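Local coordinates for mandelate racemase/muconate lactonizing enzyme family protein (Sorangium cellulosum, PDB 3S5S), which belongs to the mandelate racemase/muconate lactonizing enzyme family of the enolase superfamily, built from a capping domain and a modified TIM barrel, at residues P122-T136 against Q341-H355. Residues are numbered along the deposited sequence; the frame is centred on the assembly and turned at random.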
loop_
_atom_site.group_PDB
_atom_site.type_symbol
_atom_site.label_atom_id
_atom_site.label_comp_id
_atom_site.label_asym_id
_atom_site.label_seq_id
_atom_site.Cartn_x
_atom_site.Cartn_y
_atom_site.Cartn_z
ATOM N N PRO A 122 -16.115 -2.932 8.564
ATOM C CA PRO A 122 -16.328 -3.248 7.135
ATOM C C PRO A 122 -15.002 -3.191 6.338
ATOM O O PRO A 122 -14.111 -2.379 6.651
ATOM C CB PRO A 122 -17.273 -2.131 6.634
ATOM C CG PRO A 122 -17.408 -1.143 7.767
ATOM C CD PRO A 122 -16.621 -1.605 8.959
ATOM N N LEU A 123 -14.886 -4.032 5.310
ATOM C CA LEU A 123 -13.651 -4.142 4.522
ATOM C C LEU A 123 -13.332 -2.839 3.749
ATOM O O LEU A 123 -12.150 -2.496 3.572
ATOM C CB LEU A 123 -13.720 -5.347 3.583
ATOM C CG LEU A 123 -12.450 -5.825 2.855
ATOM C CD1 LEU A 123 -11.350 -6.219 3.900
ATOM C CD2 LEU A 123 -12.752 -6.981 1.848
ATOM N N TRP A 124 -14.372 -2.114 3.318
ATOM C CA TRP A 124 -14.189 -0.837 2.633
ATOM C C TRP A 124 -13.547 0.205 3.568
ATOM O O TRP A 124 -12.790 1.101 3.104
ATOM C CB TRP A 124 -15.514 -0.296 1.993
ATOM C CG TRP A 124 -16.726 -0.195 2.946
ATOM C CD1 TRP A 124 -17.727 -1.096 3.069
ATOM C CD2 TRP A 124 -17.037 0.876 3.855
ATOM N NE1 TRP A 124 -18.620 -0.687 4.016
ATOM C CE2 TRP A 124 -18.223 0.521 4.519
ATOM C CE3 TRP A 124 -16.416 2.098 4.169
ATOM C CZ2 TRP A 124 -18.835 1.342 5.486
ATOM C CZ3 TRP A 124 -16.990 2.912 5.145
ATOM C CH2 TRP A 124 -18.197 2.522 5.798
ATOM N N ALA A 125 -13.829 0.092 4.866
ATOM C CA ALA A 125 -13.206 0.937 5.890
ATOM C C ALA A 125 -11.773 0.539 6.106
ATOM O O ALA A 125 -10.883 1.381 6.164
ATOM C CB ALA A 125 -13.967 0.825 7.239
ATOM N N PHE A 126 -11.551 -0.758 6.238
ATOM C CA PHE A 126 -10.186 -1.282 6.305
ATOM C C PHE A 126 -9.306 -0.714 5.128
ATOM O O PHE A 126 -8.225 -0.186 5.361
ATOM C CB PHE A 126 -10.215 -2.797 6.339
ATOM C CG PHE A 126 -8.836 -3.436 6.417
ATOM C CD1 PHE A 126 -8.199 -3.608 7.650
ATOM C CD2 PHE A 126 -8.190 -3.868 5.263
ATOM C CE1 PHE A 126 -6.941 -4.187 7.711
ATOM C CE2 PHE A 126 -6.943 -4.451 5.322
ATOM C CZ PHE A 126 -6.314 -4.636 6.528
ATOM N N PHE A 127 -9.834 -0.740 3.910
ATOM C CA PHE A 127 -9.133 -0.254 2.724
ATOM C C PHE A 127 -9.003 1.294 2.639
ATOM O O PHE A 127 -8.234 1.788 1.840
ATOM C CB PHE A 127 -9.751 -0.859 1.428
ATOM C CG PHE A 127 -9.423 -2.329 1.217
ATOM C CD1 PHE A 127 -8.114 -2.818 1.427
ATOM C CD2 PHE A 127 -10.394 -3.217 0.790
ATOM C CE1 PHE A 127 -7.815 -4.192 1.242
ATOM C CE2 PHE A 127 -10.072 -4.615 0.540
ATOM C CZ PHE A 127 -8.782 -5.076 0.778
ATOM N N GLY A 128 -9.714 2.044 3.471
ATOM C CA GLY A 128 -9.534 3.488 3.461
ATOM C C GLY A 128 -10.826 4.281 3.624
ATOM O O GLY A 128 -10.792 5.436 4.075
ATOM N N GLY A 129 -11.956 3.664 3.264
ATOM C CA GLY A 129 -13.293 4.262 3.357
ATOM C C GLY A 129 -13.529 5.526 2.555
ATOM O O GLY A 129 -14.253 6.374 3.018
ATOM N N SER A 130 -12.924 5.677 1.367
ATOM C CA SER A 130 -13.087 6.929 0.613
ATOM C C SER A 130 -14.499 7.200 0.138
ATOM O O SER A 130 -14.909 8.353 -0.048
ATOM C CB SER A 130 -12.159 7.002 -0.584
ATOM O OG SER A 130 -10.855 7.012 -0.108
ATOM N N GLY A 131 -15.220 6.119 -0.063
ATOM C CA GLY A 131 -16.630 6.164 -0.377
ATOM C C GLY A 131 -17.203 4.769 -0.236
ATOM O O GLY A 131 -16.476 3.805 0.090
ATOM N N THR A 132 -18.506 4.682 -0.459
ATOM C CA THR A 132 -19.245 3.433 -0.351
ATOM C C THR A 132 -20.104 3.155 -1.596
ATOM O O THR A 132 -20.878 2.201 -1.590
ATOM C CB THR A 132 -20.183 3.387 0.906
ATOM O OG1 THR A 132 -20.933 4.612 1.006
ATOM C CG2 THR A 132 -19.376 3.128 2.201
ATOM N N ALA A 133 -19.971 3.976 -2.642
ATOM C CA ALA A 133 -20.761 3.828 -3.851
ATOM C C ALA A 133 -19.861 3.717 -5.068
ATOM O O ALA A 133 -18.851 4.456 -5.177
ATOM C CB ALA A 133 -21.669 5.026 -3.993
ATOM N N LEU A 134 -20.201 2.820 -6.003
ATOM C CA LEU A 134 -19.481 2.817 -7.318
ATOM C C LEU A 134 -20.459 2.716 -8.440
ATOM O O LEU A 134 -21.583 2.321 -8.217
ATOM C CB LEU A 134 -18.428 1.712 -7.445
ATOM C CG LEU A 134 -17.285 1.599 -6.425
ATOM C CD1 LEU A 134 -16.569 0.280 -6.602
ATOM C CD2 LEU A 134 -16.264 2.775 -6.494
ATOM N N THR A 135 -20.047 3.137 -9.632
ATOM C CA THR A 135 -20.853 3.016 -10.840
ATOM C C THR A 135 -20.115 2.110 -11.814
ATOM O O THR A 135 -18.988 2.423 -12.212
ATOM C CB THR A 135 -21.101 4.380 -11.435
ATOM O OG1 THR A 135 -21.928 5.090 -10.525
ATOM C CG2 THR A 135 -21.834 4.322 -12.772
ATOM N N THR A 136 -20.746 0.989 -12.174
ATOM C CA THR A 136 -20.097 -0.012 -13.061
ATOM C C THR A 136 -20.428 0.138 -14.533
ATOM O O THR A 136 -21.524 0.528 -14.878
ATOM C CB THR A 136 -20.325 -1.509 -12.557
ATOM O OG1 THR A 136 -19.480 -2.412 -13.290
ATOM C CG2 THR A 136 -21.801 -1.926 -12.567
ATOM N N GLN A 341 -27.059 -3.847 -5.731
ATOM C CA GLN A 341 -26.864 -3.390 -7.094
ATOM C C GLN A 341 -28.128 -2.752 -7.622
ATOM O O GLN A 341 -29.218 -3.268 -7.410
ATOM C CB GLN A 341 -26.384 -4.539 -8.006
ATOM C CG GLN A 341 -26.123 -4.116 -9.468
ATOM C CD GLN A 341 -24.988 -4.872 -10.132
ATOM O OE1 GLN A 341 -24.622 -5.959 -9.688
ATOM N NE2 GLN A 341 -24.471 -4.334 -11.246
ATOM N N ARG A 342 -27.999 -1.586 -8.245
ATOM C CA ARG A 342 -29.161 -0.943 -8.876
ATOM C C ARG A 342 -28.733 -0.523 -10.268
ATOM O O ARG A 342 -28.332 0.599 -10.501
ATOM C CB ARG A 342 -29.732 0.237 -8.025
ATOM C CG ARG A 342 -30.555 -0.188 -6.773
ATOM C CD ARG A 342 -30.228 0.555 -5.435
ATOM N NE ARG A 342 -30.286 2.029 -5.456
ATOM C CZ ARG A 342 -29.229 2.841 -5.262
ATOM N NH1 ARG A 342 -28.003 2.324 -5.027
ATOM N NH2 ARG A 342 -29.396 4.173 -5.288
ATOM N N GLY A 343 -28.815 -1.465 -11.203
ATOM C CA GLY A 343 -28.311 -1.244 -12.564
ATOM C C GLY A 343 -26.796 -1.127 -12.445
ATOM O O GLY A 343 -26.174 -2.021 -11.920
ATOM N N PRO A 344 -26.226 0.013 -12.880
ATOM C CA PRO A 344 -24.795 0.329 -12.783
ATOM C C PRO A 344 -24.313 0.698 -11.379
ATOM O O PRO A 344 -23.118 0.703 -11.125
ATOM C CB PRO A 344 -24.621 1.531 -13.716
ATOM C CG PRO A 344 -25.979 2.093 -13.952
ATOM C CD PRO A 344 -27.009 1.042 -13.604
ATOM N N ALA A 345 -25.237 0.989 -10.476
ATOM C CA ALA A 345 -24.911 1.538 -9.172
ATOM C C ALA A 345 -24.649 0.366 -8.182
ATOM O O ALA A 345 -25.450 -0.586 -8.083
ATOM C CB ALA A 345 -26.071 2.442 -8.699
ATOM N N LEU A 346 -23.517 0.441 -7.492
ATOM C CA LEU A 346 -23.120 -0.524 -6.493
ATOM C C LEU A 346 -23.032 0.243 -5.210
ATOM O O LEU A 346 -22.399 1.305 -5.159
ATOM C CB LEU A 346 -21.745 -1.085 -6.823
ATOM C CG LEU A 346 -21.683 -1.727 -8.209
ATOM C CD1 LEU A 346 -20.273 -2.288 -8.523
ATOM C CD2 LEU A 346 -22.771 -2.821 -8.341
ATOM N N SER A 347 -23.711 -0.238 -4.186
ATOM C CA SER A 347 -23.671 0.465 -2.911
ATOM C C SER A 347 -23.112 -0.467 -1.838
ATOM O O SER A 347 -23.449 -1.641 -1.844
ATOM C CB SER A 347 -25.073 0.934 -2.535
ATOM O OG SER A 347 -25.140 0.982 -1.118
ATOM N N LEU A 348 -22.279 0.044 -0.933
ATOM C CA LEU A 348 -21.648 -0.795 0.068
ATOM C C LEU A 348 -22.081 -0.497 1.512
ATOM O O LEU A 348 -21.661 -1.182 2.447
ATOM C CB LEU A 348 -20.130 -0.748 -0.033
ATOM C CG LEU A 348 -19.322 -1.010 -1.293
ATOM C CD1 LEU A 348 -17.893 -0.686 -0.944
ATOM C CD2 LEU A 348 -19.457 -2.428 -1.897
ATOM N N GLU A 349 -22.967 0.478 1.665
ATOM C CA GLU A 349 -23.449 0.946 2.975
ATOM C C GLU A 349 -23.993 -0.144 3.911
ATOM O O GLU A 349 -23.868 -0.030 5.171
ATOM C CB GLU A 349 -24.501 2.065 2.785
ATOM C CG GLU A 349 -23.882 3.500 2.794
ATOM C CD GLU A 349 -24.928 4.659 2.822
ATOM O OE1 GLU A 349 -26.159 4.399 2.647
ATOM O OE2 GLU A 349 -24.505 5.846 3.009
ATOM N N GLY A 350 -24.576 -1.193 3.333
ATOM C CA GLY A 350 -25.134 -2.257 4.152
ATOM C C GLY A 350 -24.104 -3.288 4.623
ATOM O O GLY A 350 -24.461 -4.267 5.232
ATOM N N ILE A 351 -22.831 -3.082 4.292
ATOM C CA ILE A 351 -21.776 -3.984 4.688
ATOM C C ILE A 351 -21.208 -3.421 5.964
ATOM O O ILE A 351 -20.725 -2.267 6.008
ATOM C CB ILE A 351 -20.704 -4.081 3.613
ATOM C CG1 ILE A 351 -21.311 -4.748 2.385
ATOM C CG2 ILE A 351 -19.460 -4.848 4.147
ATOM C CD1 ILE A 351 -20.466 -4.611 1.151
ATOM N N ARG A 352 -21.320 -4.214 7.012
ATOM C CA ARG A 352 -21.034 -3.754 8.353
ATOM C C ARG A 352 -19.755 -4.405 8.919
ATOM O O ARG A 352 -19.200 -3.910 9.879
ATOM C CB ARG A 352 -22.217 -4.110 9.266
ATOM C CG ARG A 352 -23.581 -3.436 8.909
ATOM C CD ARG A 352 -24.422 -3.133 10.203
ATOM N NE ARG A 352 -24.642 -4.332 11.043
ATOM C CZ ARG A 352 -24.378 -4.433 12.359
ATOM N NH1 ARG A 352 -24.631 -5.579 13.005
ATOM N NH2 ARG A 352 -23.878 -3.398 13.052
ATOM N N ALA A 353 -19.326 -5.526 8.336
ATOM C CA ALA A 353 -18.268 -6.347 8.891
ATOM C C ALA A 353 -17.687 -7.280 7.804
ATOM O O ALA A 353 -18.443 -7.964 7.113
ATOM C CB ALA A 353 -18.785 -7.150 10.086
ATOM N N GLY A 354 -16.362 -7.293 7.658
ATOM C CA GLY A 354 -15.718 -7.993 6.539
ATOM C C GLY A 354 -16.260 -7.457 5.193
ATOM O O GLY A 354 -16.564 -6.255 5.061
ATOM N N HIS A 355 -16.392 -8.354 4.211
ATOM C CA HIS A 355 -17.073 -8.005 2.975
ATOM C C HIS A 355 -18.574 -8.252 2.989
ATOM O O HIS A 355 -19.222 -7.971 1.983
ATOM C CB HIS A 355 -16.436 -8.684 1.754
ATOM C CG HIS A 355 -16.250 -10.149 1.899
ATOM N ND1 HIS A 355 -17.291 -10.999 2.229
ATOM C CD2 HIS A 355 -15.152 -10.932 1.725
ATOM C CE1 HIS A 355 -16.830 -12.244 2.264
ATOM N NE2 HIS A 355 -15.545 -12.232 1.942
#
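The carbonyl oxygen of L346 accepts the N-H of L134 over 2.8 Å and also receives a CA-H...O contact from A133 CA. L134 O answers by taking the N-H of L346, so the two leucines form an antiparallel hydrogen-bonded pair whose side chains share one face of the sheet; A133 with S347 and T135 with A345 occupy the other. The ladder continues at both ends: L348 N donates to T132 O at 2.7 Å, and T136 N to P344 O. That proline oxygen is also met by T136 CG2 at 3.3 Å, a methyl set between the backbone N and the carbonyl carbon while OG1 lies anti to N (chi1 -169°) and takes the N-H of L324.

Beyond the strands, the W124 ring is held between P122 CB on one face and T132 CG2, 3.5 Å above the centre of the other. Its NE1 makes a weak hydrogen bond to I351 O, which lies near the ring plane at the edge. The L348 side chain runs past W124 in the opposite direction, with CD1 3.8 Å from W124 CB. Further along, L123 N bonds to G354 O at 2.8 Å, approaching from above the carbonyl plane.

Strand 345-347 thereby joins the barrel sheet as an antiparallel neighbour of strand 133-140, whose other side is taken by parallel strand 162-166. L134 packs on helix 303-316, L123 touches helix 101-117, and R83 of the second subunit packs against P122 and W124.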